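Local structure of phosphoglycerate kinase (Coxiella burnetii, 4NG4) at residues Pro13-Met17 with Leu397-Ala401; Lys25-Glu31 with Cys144-Asp150; Met314-Ile320 with Ala344-Thr349; Gly327-Ile331 with Ala361-Phe366. The protein catalyses the reversible transfer of a phosphoryl group between ATP and 3-phosphoglycerate, a step of glycolysis. All coordinates share one frame; numbering follows the deposited sequence.

How the interactions relate
Interactions 1 and 2 belong to the N-terminal domain, with its parallel sheet containing strands 26-31 and 146-149, and interactions 3 and 4 to the C-terminal domain, whose parallel sheet contains strands 319-323 and 351-354 and which binds ADP. Interaction 1 joins the chain ends and encloses the other three in sequence. It touches interaction 2, about 13 Å away centre to centre, where Leu397 packs on Met149 and Met17 on Val148. Interactions 3 and 4, centres about 19 Å apart, alternate along the chain; helix 336-347 supplies Ala344-Lys347 to interaction 3, and its Thr338 packs on Phe329 and Phe366 of interaction 4. Centres of interactions 2 and 4 lie about 39 Å apart, in different domains.

Interaction 1: residues Pro13-Met17 with Leu397-Ala401; sequences PFLSM and LTQRA
Phe14 and Thr398 bring the backbones of Pro13-Met17 and Leu397-Ala401 together, their CA atoms 3.9 Å apart, as an extended N-terminal segment passes the last turn of helix 392-401. No hydrogen bond spans the two segments, and the contact is apolar. Phe14 lies against the helix with its base and one ring edge: CB packs on Leu397 CB at 3.8 Å, while the CD2 side of the ring meets Thr398 CG2 close to the ring plane. Its CG sits between the backbone N and the carbonyl carbon (chi1 47°), which leaves the CD2 edge at Thr398 while the far end of the ring leads away from the helix; the side chain also packs on Leu178 of helix 176-190. Ala401 points its methyl group at the passing backbone, with CB 3.5 Å from Phe14 CA. Leu15 covers the same alanine from the next position, CG reaching Ala401 CB at 3.6 Å and CD1 reaching Ala401 CA at 3.7 Å. The polar ends are served elsewhere: Thr398 OG1 bonds to Lys395 O within the helix, and the Arg400 guanidinium to the carbonyls of Ala169 and Lys170. Leu15 and Met17 form backbone hydrogen bonds with Ala174, so the segment runs beside the edge strand 171-174. The final helix thus packs beside the N-terminal segment on the N-terminal domain, the return of the C-terminal end that is characteristic of the phosphoglycerate kinase fold.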
loop_
_atom_site.group_PDB
_atom_site.type_symbol
_atom_site.label_atom_id
_atom_site.label_comp_id
_atom_site.label_asym_id
_atom_site.label_seq_id
_atom_site.Cartn_x
_atom_site.Cartn_y
_atom_site.Cartn_z
ATOM N N PRO A 13 -16.392 -10.350 -7.148
ATOM C CA PRO A 13 -15.209 -10.757 -7.907
ATOM C C PRO A 13 -14.742 -12.163 -7.544
ATOM O O PRO A 13 -14.470 -12.958 -8.443
ATOM C CB PRO A 13 -14.146 -9.712 -7.526
ATOM C CG PRO A 13 -14.748 -8.865 -6.432
ATOM C CD PRO A 13 -16.062 -9.459 -6.026
ATOM N N PHE A 14 -14.658 -12.457 -6.244
ATOM C CA PHE A 14 -14.190 -13.754 -5.752
ATOM C C PHE A 14 -14.926 -14.179 -4.478
ATOM O O PHE A 14 -15.697 -13.407 -3.907
ATOM C CB PHE A 14 -12.677 -13.718 -5.504
ATOM C CG PHE A 14 -12.209 -12.514 -4.753
ATOM C CD1 PHE A 14 -12.503 -12.364 -3.407
ATOM C CD2 PHE A 14 -11.460 -11.533 -5.388
ATOM C CE1 PHE A 14 -12.070 -11.251 -2.708
ATOM C CE2 PHE A 14 -11.013 -10.419 -4.694
ATOM C CZ PHE A 14 -11.318 -10.278 -3.351
ATOM N N LEU A 15 -14.665 -15.408 -4.033
ATOM C CA LEU A 15 -15.288 -15.966 -2.827
ATOM C C LEU A 15 -14.731 -15.367 -1.536
ATOM O O LEU A 15 -13.574 -14.953 -1.476
ATOM C CB LEU A 15 -15.113 -17.489 -2.773
ATOM C CG LEU A 15 -15.840 -18.299 -3.840
ATOM C CD1 LEU A 15 -15.402 -19.752 -3.802
ATOM C CD2 LEU A 15 -17.333 -18.174 -3.666
ATOM N N SER A 16 -15.575 -15.371 -0.506
ATOM C CA SER A 16 -15.262 -14.785 0.787
ATOM C C SER A 16 -15.423 -15.803 1.916
ATOM O O SER A 16 -16.190 -16.764 1.797
ATOM C CB SER A 16 -16.178 -13.588 1.036
ATOM O OG SER A 16 -16.056 -13.134 2.375
ATOM N N MET A 17 -14.703 -15.567 3.013
ATOM C CA MET A 17 -14.783 -16.407 4.212
ATOM C C MET A 17 -16.170 -16.322 4.872
ATOM O O MET A 17 -16.663 -17.298 5.437
ATOM C CB MET A 17 -13.683 -15.984 5.199
ATOM C CG MET A 17 -13.660 -16.745 6.520
ATOM S SD MET A 17 -12.061 -16.676 7.351
ATOM C CE MET A 17 -12.598 -16.560 9.062
ATOM N N LEU A 397 -8.179 -16.168 -6.560
ATOM C CA LEU A 397 -9.355 -16.180 -5.684
ATOM C C LEU A 397 -10.665 -16.050 -6.470
ATOM O O LEU A 397 -11.684 -16.644 -6.092
ATOM C CB LEU A 397 -9.261 -15.092 -4.613
ATOM C CG LEU A 397 -8.264 -15.351 -3.483
ATOM C CD1 LEU A 397 -8.271 -14.188 -2.502
ATOM C CD2 LEU A 397 -8.554 -16.658 -2.761
ATOM N N THR A 398 -10.630 -15.272 -7.554
ATOM C CA THR A 398 -11.783 -15.145 -8.454
ATOM C C THR A 398 -11.940 -16.374 -9.356
ATOM O O THR A 398 -13.036 -16.930 -9.470
ATOM C CB THR A 398 -11.670 -13.895 -9.338
ATOM O OG1 THR A 398 -10.486 -13.990 -10.133
ATOM C CG2 THR A 398 -11.613 -12.622 -8.491
ATOM N N GLN A 399 -10.844 -16.789 -9.990
ATOM C CA GLN A 399 -10.827 -18.013 -10.801
ATOM C C GLN A 399 -11.508 -19.196 -10.108
ATOM O O GLN A 399 -12.129 -20.025 -10.761
ATOM C CB GLN A 399 -9.393 -18.437 -11.121
ATOM C CG GLN A 399 -8.704 -17.658 -12.217
ATOM C CD GLN A 399 -7.235 -18.069 -12.378
ATOM O OE1 GLN A 399 -6.856 -19.191 -12.049
ATOM N NE2 GLN A 399 -6.409 -17.153 -12.878
ATOM N N ARG A 400 -11.356 -19.278 -8.786
ATOM C CA ARG A 400 -11.954 -20.344 -7.989
ATOM C C ARG A 400 -13.419 -20.055 -7.646
ATOM O O ARG A 400 -14.239 -20.981 -7.588
ATOM C CB ARG A 400 -11.137 -20.569 -6.711
ATOM C CG ARG A 400 -9.693 -21.033 -6.961
ATOM C CD ARG A 400 -9.618 -22.385 -7.667
ATOM N NE ARG A 400 -10.506 -23.356 -7.041
ATOM C CZ ARG A 400 -10.282 -23.942 -5.871
ATOM N NH1 ARG A 400 -9.180 -23.698 -5.177
ATOM N NH2 ARG A 400 -11.172 -24.792 -5.389
ATOM N N ALA A 401 -13.746 -18.783 -7.418
ATOM C CA ALA A 401 -15.135 -18.357 -7.208
ATOM C C ALA A 401 -16.004 -18.782 -8.384
ATOM O O ALA A 401 -17.087 -19.367 -8.212
ATOM C CB ALA A 401 -15.204 -16.844 -7.029
#

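Interaction 2: residues Lys25-Glu31 with Cys144-Asp150; sequences KRVMIRE and CDIFVMD
Arg26 to Glu31 pairs with Ile146 to Met149 as neighbouring parallel strands in the Rossmann-like sheet of the N-terminal domain, with axes 4.7 Å apart and inclined by 17°. The even-numbered residues of the first strand turn their peptide groups to the second. Met28 N donates to Ile146 O at 3.0 Å, and Met28 O accepts from Val148 N at 2.8 Å. Arg30 repeats the pattern, its N bonding to Val148 O and its O accepting from Asp150 N. The intervening Val27 and Ile29 bond instead to Arg64, Met66 and Leu68 on the other neighbouring strand. Where the pairing begins, Arg26 O takes two donors, Ile146 N at 3.2 Å and the less straight Asp145 N, while Arg26 N bonds to Asp145 OD2 at 2.9 Å through the anti lone pair of that oxygen. The guanidinium of Arg26 makes a long salt bridge with the same carboxylate, its plane 85° from that of the carboxylate, and lays one face over Cys144 CA. Asp150 OD1 accepts from Leu177 N, and its OD2 is hydrogen-bonded to Thr54 OG1. Arg30 NE bonds to Ser161 OG and its NH1 to ND1 of His70, a predicted substrate-binding residue. Val27 and Val148 pack on one side of the sheet; on the other, the Arg30 stem runs alongside Met149, with CG 3.9 Å from SD.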
loop_
_atom_site.group_PDB
_atom_site.type_symbol
_atom_site.label_atom_id
_atom_site.label_comp_id
_atom_site.label_asym_id
_atom_site.label_seq_id
_atom_site.Cartn_x
_atom_site.Cartn_y
_atom_site.Cartn_z
ATOM N N LYS A 25 -13.958 -27.670 9.979
ATOM C CA LYS A 25 -13.062 -27.832 8.843
ATOM C C LYS A 25 -11.641 -27.422 9.216
ATOM O O LYS A 25 -11.417 -26.739 10.220
ATOM C CB LYS A 25 -13.567 -27.018 7.647
ATOM C CG LYS A 25 -14.747 -27.660 6.913
ATOM C CD LYS A 25 -14.963 -27.008 5.549
ATOM C CE LYS A 25 -15.799 -27.869 4.610
ATOM N NZ LYS A 25 -15.635 -27.400 3.200
ATOM N N ARG A 26 -10.684 -27.872 8.412
ATOM C CA ARG A 26 -9.303 -27.413 8.523
ATOM C C ARG A 26 -9.170 -26.170 7.672
ATOM O O ARG A 26 -9.392 -26.230 6.463
ATOM C CB ARG A 26 -8.327 -28.474 8.027
ATOM C CG ARG A 26 -8.283 -29.737 8.875
ATOM C CD ARG A 26 -7.324 -30.731 8.262
ATOM N NE ARG A 26 -7.876 -31.349 7.054
ATOM C CZ ARG A 26 -7.159 -31.771 6.007
ATOM N NH1 ARG A 26 -5.832 -31.636 5.972
ATOM N NH2 ARG A 26 -7.778 -32.330 4.971
ATOM N N VAL A 27 -8.823 -25.052 8.307
ATOM C CA VAL A 27 -8.799 -23.755 7.640
ATOM C C VAL A 27 -7.422 -23.156 7.741
ATOM O O VAL A 27 -6.892 -22.972 8.834
ATOM C CB VAL A 27 -9.818 -22.770 8.252
ATOM C CG1 VAL A 27 -9.694 -21.401 7.594
ATOM C CG2 VAL A 27 -11.241 -23.314 8.107
ATOM N N MET A 28 -6.869 -22.831 6.581
ATOM C CA MET A 28 -5.523 -22.301 6.465
ATOM C C MET A 28 -5.619 -20.813 6.113
ATOM O O MET A 28 -6.011 -20.455 4.999
ATOM C CB MET A 28 -4.782 -23.089 5.386
ATOM C CG MET A 28 -3.289 -23.194 5.592
ATOM S SD MET A 28 -2.535 -24.297 4.383
ATOM C CE MET A 28 -1.473 -25.260 5.461
ATOM N N ILE A 29 -5.293 -19.956 7.080
ATOM C CA ILE A 29 -5.372 -18.506 6.910
ATOM C C ILE A 29 -3.980 -17.905 6.713
ATOM O O ILE A 29 -3.162 -17.927 7.624
ATOM C CB ILE A 29 -6.020 -17.834 8.137
ATOM C CG1 ILE A 29 -7.390 -18.441 8.423
ATOM C CG2 ILE A 29 -6.163 -16.333 7.924
ATOM C CD1 ILE A 29 -7.955 -17.987 9.747
ATOM N N ARG A 30 -3.730 -17.351 5.528
ATOM C CA ARG A 30 -2.490 -16.631 5.258
ATOM C C ARG A 30 -2.641 -15.192 5.733
ATOM O O ARG A 30 -3.459 -14.419 5.210
ATOM C CB ARG A 30 -2.155 -16.661 3.765
ATOM C CG ARG A 30 -0.851 -15.914 3.372
ATOM C CD ARG A 30 0.383 -16.670 3.763
ATOM N NE ARG A 30 1.588 -16.152 3.118
ATOM C CZ ARG A 30 2.297 -15.107 3.543
ATOM N NH1 ARG A 30 1.933 -14.426 4.618
ATOM N NH2 ARG A 30 3.369 -14.723 2.863
ATOM N N GLU A 31 -1.823 -14.830 6.711
ATOM C CA GLU A 31 -1.834 -13.493 7.282
ATOM C C GLU A 31 -0.454 -12.827 7.122
ATOM O O GLU A 31 0.538 -13.483 6.801
ATOM C CB GLU A 31 -2.209 -13.571 8.757
ATOM C CG GLU A 31 -3.578 -14.191 9.037
ATOM C CD GLU A 31 -4.725 -13.218 8.882
ATOM O OE1 GLU A 31 -4.465 -12.028 8.636
ATOM O OE2 GLU A 31 -5.900 -13.654 9.015
ATOM N N CYS A 144 -5.197 -28.798 4.000
ATOM C CA CYS A 144 -6.402 -28.059 4.383
ATOM C C CYS A 144 -7.617 -28.303 3.482
ATOM O O CYS A 144 -7.489 -28.639 2.302
ATOM C CB CYS A 144 -6.094 -26.561 4.421
ATOM S SG CYS A 144 -6.214 -25.790 2.809
ATOM N N ASP A 145 -8.796 -28.120 4.070
ATOM C CA ASP A 145 -10.056 -28.132 3.329
ATOM C C ASP A 145 -10.244 -26.795 2.620
ATOM O O ASP A 145 -10.570 -26.758 1.435
ATOM C CB ASP A 145 -11.238 -28.349 4.273
ATOM C CG ASP A 145 -11.218 -29.702 4.932
ATOM O OD1 ASP A 145 -11.346 -30.709 4.207
ATOM O OD2 ASP A 145 -11.094 -29.752 6.178
ATOM N N ILE A 146 -10.052 -25.703 3.365
ATOM C CA ILE A 146 -10.236 -24.349 2.844
ATOM C C ILE A 146 -8.986 -23.496 3.046
ATOM O O ILE A 146 -8.354 -23.550 4.106
ATOM C CB ILE A 146 -11.421 -23.627 3.526
ATOM C CG1 ILE A 146 -12.720 -24.422 3.362
ATOM C CG2 ILE A 146 -11.595 -22.226 2.947
ATOM C CD1 ILE A 146 -13.850 -23.872 4.178
ATOM N N PHE A 147 -8.644 -22.709 2.023
ATOM C CA PHE A 147 -7.572 -21.720 2.120
ATOM C C PHE A 147 -8.156 -20.319 2.093
ATOM O O PHE A 147 -8.966 -20.006 1.222
ATOM C CB PHE A 147 -6.581 -21.877 0.969
ATOM C CG PHE A 147 -5.479 -20.849 0.973
ATOM C CD1 PHE A 147 -4.623 -20.738 2.058
ATOM C CD2 PHE A 147 -5.300 -19.989 -0.105
ATOM C CE1 PHE A 147 -3.607 -19.810 2.075
ATOM C CE2 PHE A 147 -4.289 -19.046 -0.092
ATOM C CZ PHE A 147 -3.437 -18.960 1.001
ATOM N N VAL A 148 -7.727 -19.484 3.038
ATOM C CA VAL A 148 -8.183 -18.105 3.132
ATOM C C VAL A 148 -6.998 -17.153 2.952
ATOM O O VAL A 148 -6.160 -17.033 3.851
ATOM C CB VAL A 148 -8.850 -17.841 4.491
ATOM C CG1 VAL A 148 -9.441 -16.453 4.526
ATOM C CG2 VAL A 148 -9.921 -18.855 4.739
ATOM N N MET A 149 -6.919 -16.504 1.787
ATOM C CA MET A 149 -5.917 -15.474 1.542
ATOM C C MET A 149 -6.386 -14.184 2.171
ATOM O O MET A 149 -7.233 -13.491 1.614
ATOM C CB MET A 149 -5.664 -15.265 0.042
ATOM C CG MET A 149 -4.605 -14.186 -0.296
ATOM S SD MET A 149 -3.123 -14.266 0.730
ATOM C CE MET A 149 -1.919 -13.455 -0.311
ATOM N N ASP A 150 -5.811 -13.863 3.323
ATOM C CA ASP A 150 -6.157 -12.671 4.074
ATOM C C ASP A 150 -4.936 -11.758 4.201
ATOM O O ASP A 150 -4.768 -11.110 5.231
ATOM C CB ASP A 150 -6.657 -13.102 5.453
ATOM C CG ASP A 150 -7.340 -11.990 6.218
ATOM O OD1 ASP A 150 -8.167 -11.254 5.621
ATOM O OD2 ASP A 150 -7.059 -11.869 7.436
#

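Interaction 3: residues Met314-Ile320 with Ala344-Thr349; sequences MAQAGTI and AVAKST
The last turns of helices 304-316 and 336-347 approach each other at Met314 and Val345, whose CA atoms are 5.8 Å apart, and at Ala315 and Ser348, 5.1 Å apart. The contact joins the end of helix 304-316 to the beta-alpha-beta unit strand 319-323, helix 336-347, strand 351-354 of the nucleotide-binding domain; both helices end here before the chain re-enters the parallel sheet. Met314 carries the apolar part. Its CB meets the methyl group of Ala344 at 3.9 Å, and its CG reaches Val345 CG2 at 4.1 Å, the two side chains crossing at a slant. With CG anti to the carbonyl carbon (chi1 -64°) and a further bend at chi2, the thioether end turns away from helix 336-347, and Met314 also packs on Val197 and Val199 of strand 196-202. From the strand side, Ile320 extends CD1 to Val345 CG1 at 4.1 Å, so Val345 gives CG2 to helix 304-316 and CG1 to strand 319-323. The polar part is formed by Ser348, the first residue to leave helical geometry. Its OG also bonds to Ala350 N, two residues on, linking the helix end to the approach to strand 351-354. Across the contact, Ser348 OG donates to Met314 O at 2.8 Å from above the carbonyl plane, while Ala317 N reaches that oxygen from the opposite face.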
loop_
_atom_site.group_PDB
_atom_site.type_symbol
_atom_site.label_atom_id
_atom_site.label_comp_id
_atom_site.label_asym_id
_atom_site.label_seq_id
_atom_site.Cartn_x
_atom_site.Cartn_y
_atom_site.Cartn_z
ATOM N N MET A 314 -9.699 19.532 -3.429
ATOM C CA MET A 314 -10.014 18.623 -2.324
ATOM C C MET A 314 -11.394 18.918 -1.738
ATOM O O MET A 314 -12.176 17.988 -1.480
ATOM C CB MET A 314 -8.952 18.683 -1.215
ATOM C CG MET A 314 -7.547 18.220 -1.640
ATOM S SD MET A 314 -7.510 16.805 -2.741
ATOM C CE MET A 314 -6.139 17.281 -3.790
ATOM N N ALA A 315 -11.680 20.204 -1.524
ATOM C CA ALA A 315 -12.954 20.631 -0.929
ATOM C C ALA A 315 -14.170 20.273 -1.811
ATOM O O ALA A 315 -15.257 19.968 -1.323
ATOM C CB ALA A 315 -12.912 22.126 -0.650
ATOM N N GLN A 316 -13.950 20.288 -3.121
ATOM C CA GLN A 316 -14.992 20.014 -4.094
ATOM C C GLN A 316 -15.099 18.533 -4.430
ATOM O O GLN A 316 -16.042 18.119 -5.104
ATOM C CB GLN A 316 -14.689 20.785 -5.372
ATOM C CG GLN A 316 -14.780 22.285 -5.219
ATOM C CD GLN A 316 -14.257 23.033 -6.433
ATOM O OE1 GLN A 316 -13.462 22.494 -7.226
ATOM N NE2 GLN A 316 -14.685 24.293 -6.580
ATOM N N ALA A 317 -14.124 17.744 -3.974
ATOM C CA ALA A 317 -13.993 16.343 -4.367
ATOM C C ALA A 317 -15.038 15.474 -3.701
ATOM O O ALA A 317 -15.407 15.704 -2.544
ATOM C CB ALA A 317 -12.612 15.832 -4.028
ATOM N N GLY A 318 -15.518 14.483 -4.457
ATOM C CA GLY A 318 -16.369 13.410 -3.929
ATOM C C GLY A 318 -15.558 12.201 -3.483
ATOM O O GLY A 318 -15.997 11.455 -2.609
ATOM N N THR A 319 -14.390 12.001 -4.103
ATOM C CA THR A 319 -13.460 10.934 -3.734
ATOM C C THR A 319 -12.033 11.450 -3.901
ATOM O O THR A 319 -11.786 12.282 -4.783
ATOM C CB THR A 319 -13.624 9.692 -4.637
ATOM O OG1 THR A 319 -14.994 9.279 -4.647
ATOM C CG2 THR A 319 -12.738 8.551 -4.152
ATOM N N ILE A 320 -11.106 10.959 -3.071
ATOM C CA ILE A 320 -9.694 11.358 -3.148
ATOM C C ILE A 320 -8.733 10.168 -2.973
ATOM O O ILE A 320 -8.930 9.319 -2.108
ATOM C CB ILE A 320 -9.362 12.431 -2.102
ATOM C CG1 ILE A 320 -10.238 13.683 -2.303
ATOM C CG2 ILE A 320 -7.896 12.787 -2.181
ATOM C CD1 ILE A 320 -10.039 14.770 -1.256
ATOM N N ALA A 344 -6.589 19.702 4.063
ATOM C CA ALA A 344 -7.677 19.845 3.091
ATOM C C ALA A 344 -8.426 18.521 2.873
ATOM O O ALA A 344 -9.656 18.500 2.842
ATOM C CB ALA A 344 -7.154 20.402 1.774
ATOM N N VAL A 345 -7.685 17.421 2.758
ATOM C CA VAL A 345 -8.292 16.094 2.609
ATOM C C VAL A 345 -9.067 15.720 3.880
ATOM O O VAL A 345 -10.155 15.140 3.807
ATOM C CB VAL A 345 -7.231 15.005 2.320
ATOM C CG1 VAL A 345 -7.879 13.637 2.095
ATOM C CG2 VAL A 345 -6.392 15.389 1.101
ATOM N N ALA A 346 -8.510 16.061 5.039
ATOM C CA ALA A 346 -9.185 15.810 6.313
ATOM C C ALA A 346 -10.536 16.548 6.392
ATOM O O ALA A 346 -11.596 15.899 6.412
ATOM C CB ALA A 346 -8.283 16.198 7.486
ATOM N N LYS A 347 -10.488 17.887 6.411
ATOM C CA LYS A 347 -11.695 18.731 6.460
ATOM C C LYS A 347 -12.699 18.321 5.383
ATOM O O LYS A 347 -13.908 18.392 5.596
ATOM C CB LYS A 347 -11.350 20.215 6.261
ATOM C CG LYS A 347 -10.472 20.851 7.345
ATOM C CD LYS A 347 -10.028 22.263 6.938
ATOM C CE LYS A 347 -8.695 22.684 7.571
ATOM N NZ LYS A 347 -8.004 23.770 6.803
ATOM N N SER A 348 -12.178 17.884 4.238
ATOM C CA SER A 348 -13.012 17.515 3.112
ATOM C C SER A 348 -13.964 16.369 3.401
ATOM O O SER A 348 -13.780 15.580 4.316
ATOM C CB SER A 348 -12.171 17.173 1.883
ATOM O OG SER A 348 -12.996 16.665 0.842
ATOM N N THR A 349 -14.983 16.308 2.567
ATOM C CA THR A 349 -16.132 15.445 2.750
ATOM C C THR A 349 -16.062 14.241 1.816
ATOM O O THR A 349 -16.883 13.338 1.889
ATOM C CB THR A 349 -17.419 16.251 2.471
ATOM O OG1 THR A 349 -18.547 15.459 2.791
ATOM C CG2 THR A 349 -17.521 16.682 1.001
#

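Interaction 4: residues Gly327-Ile331 with Ala361-Phe366; sequences GVFEI and AALDKF. With ADP (adenosine-5'-diphosphate), chain E.
Phe329 packs on Ala362 in a mainly apolar contact between the loop following strand 319-323 and the C-terminal half of helix 357-365, beside the bound ADP. The Ala362 methyl group forms a CH-pi contact over one face of the Phe329 ring, CB lying 4.0 Å from the ring centroid and 14° off its normal. Glu330 CG covers the opposite face, so the ring is sandwiched between the helix and its own loop. Its CZ reaches Ala361 CB at 4.1 Å, and Lys365 CD comes to the ring edge. CB already heads for the helix, and with CG between the backbone N and the carbonyl carbon (chi1 79°) the ring is laid against Ala362. Phe366 approaches the base of the side chain, with CZ 4.2 Å from Phe329 CB, and is itself packed on Thr338 and Arg339 of helix 336-347. This is the nucleotide site of the C-terminal, Rossmann-like domain of phosphoglycerate kinase: the N-terminal end of helix 357-365 also serves ADP, through Asp358 N and Thr359 OG1. A type I turn from Val328 to Ile331 presents successive side chains to different partners, with Val328 CG2 lying 4.0 Å from ADP N1 at the adenine, Phe329 facing the helix and Glu330 facing the ribose. ADP O3' donates to Glu330 OE2 at 2.6 Å, and O2' lies within hydrogen-bonding distance of both carboxylate oxygens. The extended Lys365 chain carries NZ to Phe329 O at 3.4 Å, a weak hydrogen bond.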
loop_
_atom_site.group_PDB
_atom_site.type_symbol
_atom_site.label_atom_id
_atom_site.label_comp_id
_atom_site.label_asym_id
_atom_site.label_seq_id
_atom_site.Cartn_x
_atom_site.Cartn_y
_atom_site.Cartn_z
ATOM N N GLY A 327 5.940 18.181 -0.806
ATOM C CA GLY A 327 7.188 18.885 -0.537
ATOM C C GLY A 327 8.068 18.121 0.433
ATOM O O GLY A 327 7.700 17.050 0.927
ATOM N N VAL A 328 9.236 18.669 0.717
ATOM C CA VAL A 328 10.160 18.038 1.630
ATOM C C VAL A 328 9.657 18.261 3.043
ATOM O O VAL A 328 10.275 18.970 3.847
ATOM C CB VAL A 328 11.585 18.603 1.465
ATOM C CG1 VAL A 328 12.589 17.764 2.269
ATOM C CG2 VAL A 328 11.976 18.655 -0.022
ATOM N N PHE A 329 8.534 17.623 3.356
ATOM C CA PHE A 329 7.836 17.822 4.633
ATOM C C PHE A 329 8.671 17.526 5.879
ATOM O O PHE A 329 8.342 18.001 6.951
ATOM C CB PHE A 329 6.593 16.924 4.680
ATOM C CG PHE A 329 6.902 15.478 5.015
ATOM C CD1 PHE A 329 7.313 14.596 4.030
ATOM C CD2 PHE A 329 6.806 15.014 6.331
ATOM C CE1 PHE A 329 7.606 13.277 4.341
ATOM C CE2 PHE A 329 7.099 13.690 6.639
ATOM C CZ PHE A 329 7.504 12.826 5.647
ATOM N N GLU A 330 9.710 16.696 5.745
ATOM C CA GLU A 330 10.522 16.258 6.902
ATOM C C GLU A 330 11.235 17.422 7.566
ATOM O O GLU A 330 11.329 17.474 8.785
ATOM C CB GLU A 330 11.557 15.194 6.506
ATOM C CG GLU A 330 10.970 13.910 5.864
ATOM C CD GLU A 330 10.938 13.949 4.322
ATOM O OE1 GLU A 330 11.118 15.038 3.725
ATOM O OE2 GLU A 330 10.728 12.882 3.705
ATOM N N ILE A 331 11.743 18.345 6.757
ATOM C CA ILE A 331 12.285 19.597 7.270
ATOM C C ILE A 331 11.127 20.595 7.327
ATOM O O ILE A 331 10.229 20.550 6.491
ATOM C CB ILE A 331 13.487 20.100 6.421
ATOM C CG1 ILE A 331 14.240 21.215 7.147
ATOM C CG2 ILE A 331 13.042 20.558 5.073
ATOM C CD1 ILE A 331 14.973 20.723 8.408
ATOM N N ALA A 361 4.066 8.624 6.948
ATOM C CA ALA A 361 4.976 9.315 7.847
ATOM C C ALA A 361 4.528 10.765 8.045
ATOM O O ALA A 361 4.494 11.259 9.174
ATOM C CB ALA A 361 6.394 9.248 7.323
ATOM N N ALA A 362 4.150 11.430 6.951
ATOM C CA ALA A 362 3.611 12.801 7.017
ATOM C C ALA A 362 2.343 12.867 7.874
ATOM O O ALA A 362 2.277 13.600 8.853
ATOM C CB ALA A 362 3.321 13.318 5.638
ATOM N N LEU A 363 1.344 12.083 7.493
ATOM C CA LEU A 363 0.090 11.995 8.235
ATOM C C LEU A 363 0.291 11.735 9.726
ATOM O O LEU A 363 -0.508 12.163 10.557
ATOM C CB LEU A 363 -0.782 10.886 7.648
ATOM C CG LEU A 363 -1.402 11.167 6.291
ATOM C CD1 LEU A 363 -2.331 10.017 5.947
ATOM C CD2 LEU A 363 -2.152 12.493 6.295
ATOM N N ASP A 364 1.354 11.020 10.053
ATOM C CA ASP A 364 1.733 10.808 11.440
ATOM C C ASP A 364 2.291 12.105 12.044
ATOM O O ASP A 364 1.898 12.483 13.133
ATOM C CB ASP A 364 2.757 9.676 11.523
ATOM C CG ASP A 364 3.031 9.231 12.927
ATOM O OD1 ASP A 364 2.386 9.721 13.887
ATOM O OD2 ASP A 364 3.918 8.366 13.062
ATOM N N LYS A 365 3.178 12.793 11.326
ATOM C CA LYS A 365 3.832 14.000 11.847
ATOM C C LYS A 365 2.864 15.117 12.157
ATOM O O LYS A 365 3.038 15.848 13.130
ATOM C CB LYS A 365 4.860 14.533 10.849
ATOM C CG LYS A 365 5.627 15.758 11.350
ATOM C CD LYS A 365 6.814 16.073 10.466
ATOM C CE LYS A 365 7.832 16.916 11.181
ATOM N NZ LYS A 365 8.891 17.319 10.241
ATOM N N PHE A 366 1.851 15.253 11.315
ATOM C CA PHE A 366 0.832 16.285 11.479
ATOM C C PHE A 366 -0.345 15.785 12.336
ATOM O O PHE A 366 -1.335 16.499 12.512
ATOM C CB PHE A 366 0.319 16.727 10.098
ATOM C CG PHE A 366 1.411 17.056 9.105
ATOM C CD1 PHE A 366 2.488 17.862 9.464
ATOM C CD2 PHE A 366 1.344 16.580 7.800
ATOM C CE1 PHE A 366 3.484 18.174 8.548
ATOM C CE2 PHE A 366 2.333 16.895 6.862
ATOM C CZ PHE A 366 3.401 17.693 7.241
HETATM P PB ADP E . 5.492 7.692 -0.650
HETATM O O1B ADP E . 4.713 8.452 0.395
HETATM O O2B ADP E . 6.550 6.780 -0.063
HETATM O O3B ADP E . 4.637 7.057 -1.721
HETATM P PA ADP E . 7.434 8.637 -2.541
HETATM O O1A ADP E . 8.150 7.338 -2.259
HETATM O O2A ADP E . 6.824 8.819 -3.906
HETATM O O3A ADP E . 6.271 8.875 -1.437
HETATM O "O5'" ADP E . 8.517 9.813 -2.272
HETATM C "C5'" ADP E . 8.383 10.763 -1.207
HETATM C "C4'" ADP E . 9.751 11.215 -0.715
HETATM O "O4'" ADP E . 10.354 12.063 -1.699
HETATM C "C3'" ADP E . 9.658 12.001 0.596
HETATM O "O3'" ADP E . 10.418 11.362 1.632
HETATM C "C2'" ADP E . 10.164 13.401 0.265
HETATM O "O2'" ADP E . 11.078 13.912 1.239
HETATM C "C1'" ADP E . 10.831 13.280 -1.107
HETATM N N9 ADP E . 10.554 14.483 -1.958
HETATM C C8 ADP E . 9.340 14.930 -2.362
HETATM N N7 ADP E . 9.476 16.057 -3.111
HETATM C C5 ADP E . 10.789 16.349 -3.201
HETATM C C6 ADP E . 11.621 17.396 -3.844
HETATM N N6 ADP E . 11.069 18.401 -4.569
HETATM N N1 ADP E . 12.967 17.309 -3.683
HETATM C C2 ADP E . 13.568 16.329 -2.968
HETATM N N3 ADP E . 12.869 15.352 -2.358
HETATM C C4 ADP E . 11.504 15.308 -2.435
#